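Local atomic coordinates of phosphoprotein (Lettuce necrotic yellows virus, PDB entry 3T4R), a protein that probably serves as a non-catalytic polymerase cofactor, keeping the polymerase on the nucleoprotein-RNA template and soluble nucleoprotein away from non-genomic RNA. Residues A23-P27 / L28-F32; E9-L12 / A13-W17; E52-Q55 / N56-E60; F32-P35 / D36-A40. One frame throughout, in Å; residues are numbered along the deposited sequence. Where two conformers were deposited one is given.

Interaction 1 (A23-P27 / L28-F32); sequences AQYTP and LIVDF
Y25 and V30 meet where the chain turns into helix 27-33: Y25 CB rests 3.7 Å from V30 CG2, a methyl that lies at the edge of the tyrosine ring, near its plane. Within the turn, I29 also meets the ring: I29 CG2 lies 4.0 Å from Y25 CD1, obliquely to the ring, the two side chains crossing at about a right angle. With I29 CG1 at chi1 -57°, CG2 stands opposite the backbone N and points at the Y25 ring.

This is a helix N-terminus in the C-terminal domain of the phosphoprotein, with T26 as N-cap and P27 as first helical residue. The N-H groups of a first turn have no carbonyl a turn earlier in the helix to bond, and a proline nitrogen, lacking a hydrogen, costs no helical bond there. The T26 carbonyl opens the helical bonding: V30 N donates to T26 O at 3.0 Å. T26 OG1 turns back over the helix end toward I29 N at 3.4 Å, a capping bond that is weak and also doubtful, since the hydroxyl sits too near I29 CG1 in the model.

Further out, helix 4-14 packs on this corner, L12 against Y25 and R5, K8 and E9 against V30. H62 of helix 50-72 also touches Y25. R5 ties the start of the helix down through a salt bridge to D31 OD2 and a weak bond to P27 O. That carbonyl is also claimed within the helix, where D31 N donates to P27 O at 3.0 Å.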
loop_
_atom_site.group_PDB
_atom_site.type_symbol
_atom_site.label_atom_id
_atom_site.label_comp_id
_atom_site.label_asym_id
_atom_site.label_seq_id
_atom_site.Cartn_x
_atom_site.Cartn_y
_atom_site.Cartn_z
ATOM N N ALA A 23 -9.427 -4.536 -4.025
ATOM C CA ALA A 23 -10.797 -4.614 -3.586
ATOM C C ALA A 23 -10.977 -5.711 -2.545
ATOM O O ALA A 23 -11.979 -5.727 -1.835
ATOM C CB ALA A 23 -11.727 -4.825 -4.761
ATOM N N GLN A 24 -10.005 -6.609 -2.428
ATOM C CA GLN A 24 -10.136 -7.663 -1.447
ATOM C C GLN A 24 -9.358 -7.386 -0.155
ATOM O O GLN A 24 -9.534 -8.124 0.786
ATOM C CB GLN A 24 -9.836 -9.069 -2.024
ATOM N N TYR A 25 -8.521 -6.335 -0.117
ATOM C CA TYR A 25 -7.926 -5.853 1.165
ATOM C C TYR A 25 -8.995 -5.416 2.128
ATOM O O TYR A 25 -9.983 -4.795 1.716
ATOM C CB TYR A 25 -6.953 -4.696 0.943
ATOM C CG TYR A 25 -5.739 -5.068 0.096
ATOM C CD1 TYR A 25 -5.340 -6.399 -0.078
ATOM C CD2 TYR A 25 -4.973 -4.086 -0.518
ATOM C CE1 TYR A 25 -4.233 -6.718 -0.876
ATOM C CE2 TYR A 25 -3.870 -4.403 -1.332
ATOM C CZ TYR A 25 -3.508 -5.698 -1.480
ATOM O OH TYR A 25 -2.415 -5.975 -2.234
ATOM N N THR A 26 -8.813 -5.717 3.418
ATOM C CA THR A 26 -9.762 -5.210 4.410
ATOM C C THR A 26 -9.285 -3.796 4.743
ATOM O O THR A 26 -8.164 -3.510 4.469
ATOM C CB THR A 26 -9.812 -6.089 5.623
ATOM O OG1 THR A 26 -8.481 -6.319 6.096
ATOM C CG2 THR A 26 -10.450 -7.421 5.266
ATOM N N PRO A 27 -10.133 -2.913 5.317
ATOM C CA PRO A 27 -9.617 -1.594 5.733
ATOM C C PRO A 27 -8.355 -1.622 6.625
ATOM O O PRO A 27 -7.458 -0.845 6.443
ATOM C CB PRO A 27 -10.772 -1.015 6.524
ATOM C CG PRO A 27 -11.983 -1.692 5.957
ATOM C CD PRO A 27 -11.573 -3.069 5.618
ATOM N N LEU A 28 -8.282 -2.562 7.545
ATOM C CA LEU A 28 -7.130 -2.739 8.445
ATOM C C LEU A 28 -5.890 -3.167 7.676
ATOM O O LEU A 28 -4.810 -2.715 7.965
ATOM C CB LEU A 28 -7.417 -3.809 9.520
ATOM C CG LEU A 28 -8.508 -3.462 10.537
ATOM C CD1 LEU A 28 -8.495 -4.429 11.684
ATOM C CD2 LEU A 28 -8.346 -2.058 11.054
ATOM N N ILE A 29 -6.064 -3.996 6.649
ATOM C CA ILE A 29 -4.932 -4.352 5.785
ATOM C C ILE A 29 -4.498 -3.165 4.952
ATOM O O ILE A 29 -3.294 -2.914 4.854
ATOM C CB ILE A 29 -5.288 -5.596 4.861
ATOM C CG1 ILE A 29 -5.691 -6.758 5.754
ATOM C CG2 ILE A 29 -4.194 -5.931 3.770
ATOM C CD1 ILE A 29 -4.993 -8.075 5.550
ATOM N N VAL A 30 -5.419 -2.436 4.330
ATOM C CA VAL A 30 -5.024 -1.174 3.652
ATOM C C VAL A 30 -4.158 -0.257 4.580
ATOM O O VAL A 30 -3.065 0.225 4.207
ATOM C CB VAL A 30 -6.264 -0.385 3.082
ATOM C CG1 VAL A 30 -5.830 0.955 2.540
ATOM C CG2 VAL A 30 -6.968 -1.177 1.966
ATOM N N ASP A 31 -4.652 -0.021 5.790
ATOM C CA ASP A 31 -3.948 0.780 6.785
ATOM C C ASP A 31 -2.592 0.233 7.101
ATOM O O ASP A 31 -1.657 0.978 7.248
ATOM C CB ASP A 31 -4.741 0.898 8.103
ATOM C CG ASP A 31 -5.957 1.806 8.003
ATOM O OD1 ASP A 31 -6.043 2.668 7.129
ATOM O OD2 ASP A 31 -6.792 1.723 8.886
ATOM N N PHE A 32 -2.439 -1.065 7.129
ATOM C CA PHE A 32 -1.140 -1.681 7.399
ATOM C C PHE A 32 -0.164 -1.586 6.184
ATOM O O PHE A 32 1.039 -1.364 6.326
ATOM C CB PHE A 32 -1.373 -3.130 7.742
ATOM C CG PHE A 32 -0.125 -3.895 7.993
ATOM C CD1 PHE A 32 -0.002 -4.645 9.105
ATOM C CD2 PHE A 32 0.945 -3.859 7.089
ATOM C CE1 PHE A 32 1.165 -5.362 9.304
ATOM C CE2 PHE A 32 2.109 -4.542 7.316
ATOM C CZ PHE A 32 2.220 -5.278 8.404
#

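Interaction 2 (E9-L12 / A13-W17); sequences EKLL and ADLDW
L12 overlaps the indole of W17: its CD2 methyl sits over one face, toward the rim, with W17 CE3 the nearest ring atom at 4.1 Å. The two side chains come together because helix 4-14 ends here in a Schellman motif. D16 is the C-prime residue with positive phi (83°), and the chain folds back far enough for W17 N to donate to L12 O at 3.0 Å, with D16 N on A13 O inside it. The L12 carbonyl oxygen also lies at the edge of the indole, in its plane, so the same residue meets the ring with both its methyl and its backbone.

One residue earlier, L11 CD2 reaches L15 CG at 3.7 Å, the two leucines crossing at a slant on the buried side. L15 N still bonds L11 O at 2.8 Å and adds only a weak hydrogen bond to L12 O, as expected where a helix runs out.

On the solvent side K10 and D14 run side by side, pointing the same way. D14 has CG beside its backbone N (chi1 -76°), bringing OD2 to 3.9 Å from K10 CG. The K10 chain bends at chi3 and leaves NZ, which has E7 as a weak, long ion-pair partner, 6.4 Å from D14 OD2.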
loop_
_atom_site.group_PDB
_atom_site.type_symbol
_atom_site.label_atom_id
_atom_site.label_comp_id
_atom_site.label_asym_id
_atom_site.label_seq_id
_atom_site.Cartn_x
_atom_site.Cartn_y
_atom_site.Cartn_z
ATOM N N GLU A 9 -6.282 3.544 -1.136
ATOM C CA GLU A 9 -6.721 2.603 -2.178
ATOM C C GLU A 9 -6.381 3.152 -3.575
ATOM O O GLU A 9 -5.932 2.429 -4.441
ATOM C CB GLU A 9 -8.202 2.285 -2.005
ATOM C CG GLU A 9 -8.490 1.430 -0.773
ATOM C CD GLU A 9 -9.989 1.198 -0.538
ATOM O OE1 GLU A 9 -10.785 1.208 -1.512
ATOM O OE2 GLU A 9 -10.415 1.073 0.635
ATOM N N LYS A 10 -6.529 4.447 -3.757
ATOM C CA LYS A 10 -6.228 5.124 -5.015
ATOM C C LYS A 10 -4.724 5.113 -5.209
ATOM O O LYS A 10 -4.299 4.951 -6.312
ATOM C CB LYS A 10 -6.725 6.582 -4.954
ATOM C CG LYS A 10 -6.516 7.348 -6.206
ATOM C CD LYS A 10 -6.705 8.878 -6.134
ATOM C CE LYS A 10 -8.115 9.273 -5.814
ATOM N NZ LYS A 10 -8.331 10.764 -5.886
ATOM N N LEU A 11 -3.926 5.267 -4.138
ATOM C CA LEU A 11 -2.500 5.183 -4.262
ATOM C C LEU A 11 -2.068 3.831 -4.685
ATOM O O LEU A 11 -1.232 3.692 -5.556
ATOM C CB LEU A 11 -1.822 5.479 -2.927
ATOM C CG LEU A 11 -0.453 6.126 -2.843
ATOM C CD1 LEU A 11 0.345 5.689 -1.659
ATOM C CD2 LEU A 11 0.448 6.229 -4.101
ATOM N N LEU A 12 -2.586 2.807 -4.036
ATOM C CA LEU A 12 -2.295 1.439 -4.428
ATOM C C LEU A 12 -2.612 1.211 -5.936
ATOM O O LEU A 12 -1.854 0.554 -6.625
ATOM C CB LEU A 12 -3.103 0.470 -3.586
ATOM C CG LEU A 12 -2.729 0.367 -2.120
ATOM C CD1 LEU A 12 -3.655 -0.529 -1.328
ATOM C CD2 LEU A 12 -1.259 -0.191 -2.031
ATOM N N ALA A 13 -3.742 1.709 -6.440
ATOM C CA ALA A 13 -3.990 1.663 -7.891
ATOM C C ALA A 13 -2.988 2.444 -8.764
ATOM O O ALA A 13 -2.646 1.983 -9.861
ATOM C CB ALA A 13 -5.392 2.132 -8.194
ATOM N N ASP A 14 -2.573 3.625 -8.282
ATOM C CA ASP A 14 -1.685 4.516 -8.994
ATOM C C ASP A 14 -0.332 3.900 -9.003
ATOM O O ASP A 14 0.489 4.233 -9.841
ATOM C CB ASP A 14 -1.601 5.849 -8.283
ATOM C CG ASP A 14 -2.820 6.722 -8.503
ATOM O OD1 ASP A 14 -3.602 6.510 -9.471
ATOM O OD2 ASP A 14 -2.979 7.675 -7.709
ATOM N N LEU A 15 -0.060 3.005 -8.050
ATOM C CA LEU A 15 1.216 2.287 -8.024
ATOM C C LEU A 15 1.143 0.909 -8.703
ATOM O O LEU A 15 2.062 0.124 -8.606
ATOM C CB LEU A 15 1.672 2.123 -6.566
ATOM C CG LEU A 15 2.012 3.410 -5.827
ATOM C CD1 LEU A 15 2.359 3.039 -4.338
ATOM C CD2 LEU A 15 3.189 4.163 -6.422
ATOM N N ASP A 16 0.045 0.649 -9.413
ATOM C CA ASP A 16 -0.103 -0.511 -10.314
ATOM C C ASP A 16 -0.509 -1.788 -9.651
ATOM O O ASP A 16 -0.496 -2.777 -10.248
ATOM C CB ASP A 16 1.119 -0.694 -11.224
ATOM C CG ASP A 16 1.175 0.380 -12.318
ATOM O OD1 ASP A 16 0.181 0.599 -13.044
ATOM O OD2 ASP A 16 2.218 1.072 -12.383
ATOM N N TRP A 17 -0.982 -1.729 -8.422
ATOM C CA TRP A 17 -1.614 -2.881 -7.827
ATOM C C TRP A 17 -2.896 -3.117 -8.591
ATOM O O TRP A 17 -3.520 -2.147 -9.059
ATOM C CB TRP A 17 -1.892 -2.606 -6.320
ATOM C CG TRP A 17 -0.836 -3.234 -5.502
ATOM C CD1 TRP A 17 -0.814 -4.509 -5.075
ATOM C CD2 TRP A 17 0.424 -2.653 -5.088
ATOM N NE1 TRP A 17 0.366 -4.780 -4.401
ATOM C CE2 TRP A 17 1.135 -3.646 -4.388
ATOM C CE3 TRP A 17 1.004 -1.401 -5.239
ATOM C CZ2 TRP A 17 2.427 -3.421 -3.847
ATOM C CZ3 TRP A 17 2.241 -1.175 -4.720
ATOM C CH2 TRP A 17 2.958 -2.179 -4.045
#

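Interaction 3 (E52-Q55 / N56-E60); sequences EKIQ and NEIIE
I54 and I58, one turn apart, cross at a slant: the CG2 branch of I54 meets the far end of I58, with I54 CG2 and I58 CD1 3.8 Å apart. The first torsions set this up. I54 holds CG2 beside its own carbonyl carbon (CG1 has chi1 -56°), so the branch points on along the helix, while I58 sends CG1 back beside its backbone N and carries CD1 toward it. These are the buried residues of the contact; I38 of helix 36-41 also packs on I54, and W17 on I58.

K53 and E57 are arranged differently. They lie alongside each other and point the same way, K53 bent at chi3 and chi4 and E57 at chi2. K53 NZ and E57 OE2 end 4.2 Å apart, beyond a salt bridge, so any attraction is probably modest.

Q55 has an extended chain beyond CG, and its NE2 reaches across to hydrogen-bond the L15 carbonyl. N56, by contrast, folds its amide back against the E52 carbonyl without a bond, its CG 3.2 Å from E52 O.

Beneath all this the backbone keeps regular bonding from each N-H to the carbonyl four residues earlier, as in I59 N to Q55 O at 2.9 Å. I54 and I58 facing inward and charged or amide groups elsewhere round the surface make this an amphipathic alpha-helix within a small helical bundle.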
loop_
_atom_site.group_PDB
_atom_site.type_symbol
_atom_site.label_atom_id
_atom_site.label_comp_id
_atom_site.label_asym_id
_atom_site.label_seq_id
_atom_site.Cartn_x
_atom_site.Cartn_y
_atom_site.Cartn_z
ATOM N N GLU A 52 8.685 3.960 -7.692
ATOM C CA GLU A 52 9.382 2.754 -7.313
ATOM C C GLU A 52 9.705 2.769 -5.839
ATOM O O GLU A 52 9.683 1.734 -5.234
ATOM C CB GLU A 52 10.679 2.553 -8.107
ATOM C CG GLU A 52 10.822 1.162 -8.704
ATOM C CD GLU A 52 11.685 1.139 -9.992
ATOM O OE1 GLU A 52 12.912 0.913 -9.850
ATOM O OE2 GLU A 52 11.181 1.348 -11.148
ATOM N N LYS A 53 10.036 3.937 -5.290
ATOM C CA LYS A 53 10.342 4.104 -3.855
ATOM C C LYS A 53 9.195 3.622 -2.953
ATOM O O LYS A 53 9.367 2.749 -2.103
ATOM C CB LYS A 53 10.681 5.564 -3.531
ATOM C CG LYS A 53 11.576 5.783 -2.226
ATOM C CD LYS A 53 11.508 7.252 -1.774
ATOM C CE LYS A 53 10.993 7.441 -0.317
ATOM N NZ LYS A 53 11.930 7.000 0.776
ATOM N N ILE A 54 8.019 4.178 -3.190
ATOM C CA ILE A 54 6.836 3.861 -2.454
ATOM C C ILE A 54 6.390 2.434 -2.631
ATOM O O ILE A 54 5.991 1.814 -1.634
ATOM C CB ILE A 54 5.713 4.790 -2.855
ATOM C CG1 ILE A 54 6.177 6.225 -2.648
ATOM C CG2 ILE A 54 4.437 4.491 -2.035
ATOM C CD1 ILE A 54 5.241 7.243 -3.163
ATOM N N GLN A 55 6.414 1.927 -3.863
ATOM C CA GLN A 55 6.103 0.526 -4.153
ATOM C C GLN A 55 6.992 -0.369 -3.297
ATOM O O GLN A 55 6.493 -1.331 -2.713
ATOM C CB GLN A 55 6.397 0.170 -5.608
ATOM C CG GLN A 55 5.394 0.643 -6.619
ATOM C CD GLN A 55 5.843 0.368 -8.045
ATOM O OE1 GLN A 55 7.022 0.048 -8.297
ATOM N NE2 GLN A 55 4.931 0.504 -8.990
ATOM N N ASN A 56 8.287 -0.061 -3.236
ATOM C CA ASN A 56 9.214 -0.792 -2.394
ATOM C C ASN A 56 8.762 -0.770 -0.900
ATOM O O ASN A 56 8.831 -1.795 -0.192
ATOM C CB ASN A 56 10.650 -0.256 -2.552
ATOM C CG ASN A 56 11.308 -0.687 -3.878
ATOM O OD1 ASN A 56 10.993 -1.770 -4.413
ATOM N ND2 ASN A 56 12.285 0.114 -4.365
ATOM N N GLU A 57 8.352 0.380 -0.421
ATOM C CA GLU A 57 7.923 0.494 0.976
ATOM C C GLU A 57 6.694 -0.376 1.241
ATOM O O GLU A 57 6.607 -1.014 2.291
ATOM C CB GLU A 57 7.616 1.958 1.367
ATOM C CG GLU A 57 8.827 2.858 1.409
ATOM C CD GLU A 57 9.247 3.209 2.793
ATOM O OE1 GLU A 57 9.257 2.300 3.667
ATOM O OE2 GLU A 57 9.605 4.392 3.026
ATOM N N ILE A 58 5.737 -0.361 0.324
ATOM C CA ILE A 58 4.483 -1.089 0.488
ATOM C C ILE A 58 4.716 -2.628 0.422
ATOM O O ILE A 58 4.134 -3.419 1.199
ATOM C CB ILE A 58 3.506 -0.660 -0.604
ATOM C CG1 ILE A 58 2.962 0.750 -0.246
ATOM C CG2 ILE A 58 2.288 -1.568 -0.672
ATOM C CD1 ILE A 58 2.245 1.402 -1.362
ATOM N N ILE A 59 5.538 -3.038 -0.514
ATOM C CA ILE A 59 6.022 -4.463 -0.633
ATOM C C ILE A 59 6.699 -4.937 0.639
ATOM O O ILE A 59 6.383 -5.990 1.122
ATOM C CB ILE A 59 6.965 -4.697 -1.822
ATOM C CG1 ILE A 59 6.206 -4.393 -3.129
ATOM C CG2 ILE A 59 7.415 -6.156 -1.841
ATOM C CD1 ILE A 59 6.860 -4.761 -4.268
ATOM N N GLU A 60 7.495 -4.071 1.256
ATOM C CA GLU A 60 8.058 -4.407 2.552
ATOM C C GLU A 60 6.985 -4.697 3.608
ATOM O O GLU A 60 7.111 -5.629 4.376
ATOM C CB GLU A 60 9.014 -3.324 3.003
ATOM C CG GLU A 60 10.333 -3.848 3.388
ATOM C CD GLU A 60 11.223 -4.121 2.179
ATOM O OE1 GLU A 60 11.508 -3.082 1.464
ATOM O OE2 GLU A 60 11.648 -5.357 1.951
#

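Interaction 4 (F32-P35 / D36-A40); sequences FLVP and DDILA
The flat carbonyl group of P35 takes two backbone donors from the next turn. L39 N lies in the carbonyl plane, 3.2 Å from P35 O. I38 N, 3.0 Å from the same P35 O, stands well above that plane, 54° out of it. The first bond is close to straight (165°); the second is bent as well as off the plane. The proline ring is met separately: its CD has I38 CD1 alongside at 3.6 Å, the two side chains pointing the same way. D37, deposited in two conformers, brings its carboxylate near CB of the ring, a contact to be read with caution.

P35 is the N-cap residue of helix 36-41, in the tight link that follows helix 27-33. V34, the first residue to leave the earlier helix, also meets the new helix. Its CG1, opposite the backbone N (chi1 -168°), approaches I38 CG2 at 4.1 Å, the side chains crossing at about a right angle, and L39 CB lies slightly farther from the same V34 methyl. K8 of helix 4-14 braces the junction, with a salt bridge from NZ to D36 OD1 and a hydrogen bond to V34 O. The D36 side chain lies about 3 Å from a bound magnesium ion.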
loop_
_atom_site.group_PDB
_atom_site.type_symbol
_atom_site.label_atom_id
_atom_site.label_comp_id
_atom_site.label_asym_id
_atom_site.label_seq_id
_atom_site.Cartn_x
_atom_site.Cartn_y
_atom_site.Cartn_z
ATOM N N PHE A 32 -2.439 -1.065 7.129
ATOM C CA PHE A 32 -1.140 -1.681 7.399
ATOM C C PHE A 32 -0.164 -1.586 6.184
ATOM O O PHE A 32 1.039 -1.364 6.326
ATOM C CB PHE A 32 -1.373 -3.130 7.742
ATOM C CG PHE A 32 -0.125 -3.895 7.993
ATOM C CD1 PHE A 32 -0.002 -4.645 9.105
ATOM C CD2 PHE A 32 0.945 -3.859 7.089
ATOM C CE1 PHE A 32 1.165 -5.362 9.304
ATOM C CE2 PHE A 32 2.109 -4.542 7.316
ATOM C CZ PHE A 32 2.220 -5.278 8.404
ATOM N N LEU A 33 -0.687 -1.761 4.993
ATOM C CA LEU A 33 0.143 -1.710 3.846
ATOM C C LEU A 33 0.591 -0.291 3.504
ATOM O O LEU A 33 1.711 -0.096 3.015
ATOM C CB LEU A 33 -0.667 -2.275 2.680
ATOM C CG LEU A 33 -0.997 -3.755 2.723
ATOM C CD1 LEU A 33 -1.769 -4.095 1.495
ATOM C CD2 LEU A 33 0.233 -4.597 2.689
ATOM N N VAL A 34 -0.303 0.651 3.682
ATOM C CA VAL A 34 -0.100 2.086 3.362
ATOM C C VAL A 34 -0.324 2.896 4.642
ATOM O O VAL A 34 -1.351 3.468 4.874
ATOM C CB VAL A 34 -1.048 2.555 2.271
ATOM C CG1 VAL A 34 -0.584 3.921 1.784
ATOM C CG2 VAL A 34 -1.008 1.592 1.039
ATOM N N PRO A 35 0.662 2.871 5.531
ATOM C CA PRO A 35 0.569 3.723 6.684
ATOM C C PRO A 35 0.499 5.212 6.226
ATOM O O PRO A 35 0.835 5.470 5.049
ATOM C CB PRO A 35 1.890 3.420 7.427
ATOM C CG PRO A 35 2.331 2.026 6.872
ATOM C CD PRO A 35 1.907 2.042 5.484
ATOM N N ASP A 36 0.104 6.159 7.092
ATOM C CA ASP A 36 -0.081 7.567 6.691
ATOM C C ASP A 36 1.220 8.251 6.178
ATOM O O ASP A 36 1.171 9.181 5.422
ATOM C CB ASP A 36 -0.592 8.412 7.880
ATOM C CG ASP A 36 -1.910 7.872 8.498
ATOM O OD1 ASP A 36 -2.658 7.225 7.765
ATOM O OD2 ASP A 36 -2.205 8.088 9.714
ATOM N N ASP A 37 2.365 7.827 6.672
ATOM C CA ASP A 37 3.666 8.332 6.246
ATOM C C ASP A 37 3.923 7.961 4.795
ATOM O O ASP A 37 4.595 8.662 4.085
ATOM C CB ASP A 37 4.814 7.840 7.158
ATOM C CG ASP A 37 4.984 6.278 7.193
ATOM O OD1 ASP A 37 6.067 5.749 6.817
ATOM O OD2 ASP A 37 4.065 5.579 7.675
ATOM N N ILE A 38 3.409 6.811 4.372
ATOM C CA ILE A 38 3.588 6.359 2.975
ATOM C C ILE A 38 2.658 7.088 2.007
ATOM O O ILE A 38 3.082 7.539 0.943
ATOM C CB ILE A 38 3.517 4.810 2.859
ATOM C CG1 ILE A 38 4.744 4.199 3.593
ATOM C CG2 ILE A 38 3.451 4.369 1.380
ATOM C CD1 ILE A 38 4.828 2.730 3.492
ATOM N N LEU A 39 1.404 7.265 2.425
ATOM C CA LEU A 39 0.484 8.071 1.684
ATOM C C LEU A 39 1.058 9.456 1.465
ATOM O O LEU A 39 0.929 9.987 0.401
ATOM C CB LEU A 39 -0.815 8.253 2.457
ATOM C CG LEU A 39 -2.184 8.396 1.760
ATOM C CD1 LEU A 39 -3.044 9.262 2.533
ATOM C CD2 LEU A 39 -2.174 8.705 0.277
ATOM N N ALA A 40 1.666 10.031 2.508
ATOM C CA ALA A 40 2.128 11.411 2.537
ATOM C C ALA A 40 3.226 11.603 1.520
ATOM O O ALA A 40 3.390 12.669 0.957
ATOM C CB ALA A 40 2.620 11.724 3.873
#

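How the interactions relate
Interactions 2, 3 and 4 pack round a common apolar interior, each about 10 to 12 Å from the next between centres. L15 CD1 of interaction 2 lies 3.4 Å from I54 CG2 of interaction 3, which is itself 3.6 Å from I38 CG2 of interaction 4. L12 CD2 and V34 CG2, 3.6 Å apart, join interactions 2 and 4. Interaction 1 shares F32 with interaction 4, adds Y25 CE2 on L33 CD1 at 3.5 Å, and meets interaction 2 through Y25 OH and W17 CD1, 3.6 Å apart. It does not touch interaction 3. The magnesium ion sits beside D36 of interaction 4, with the D31 side chain of interaction 1 about 6 Å away.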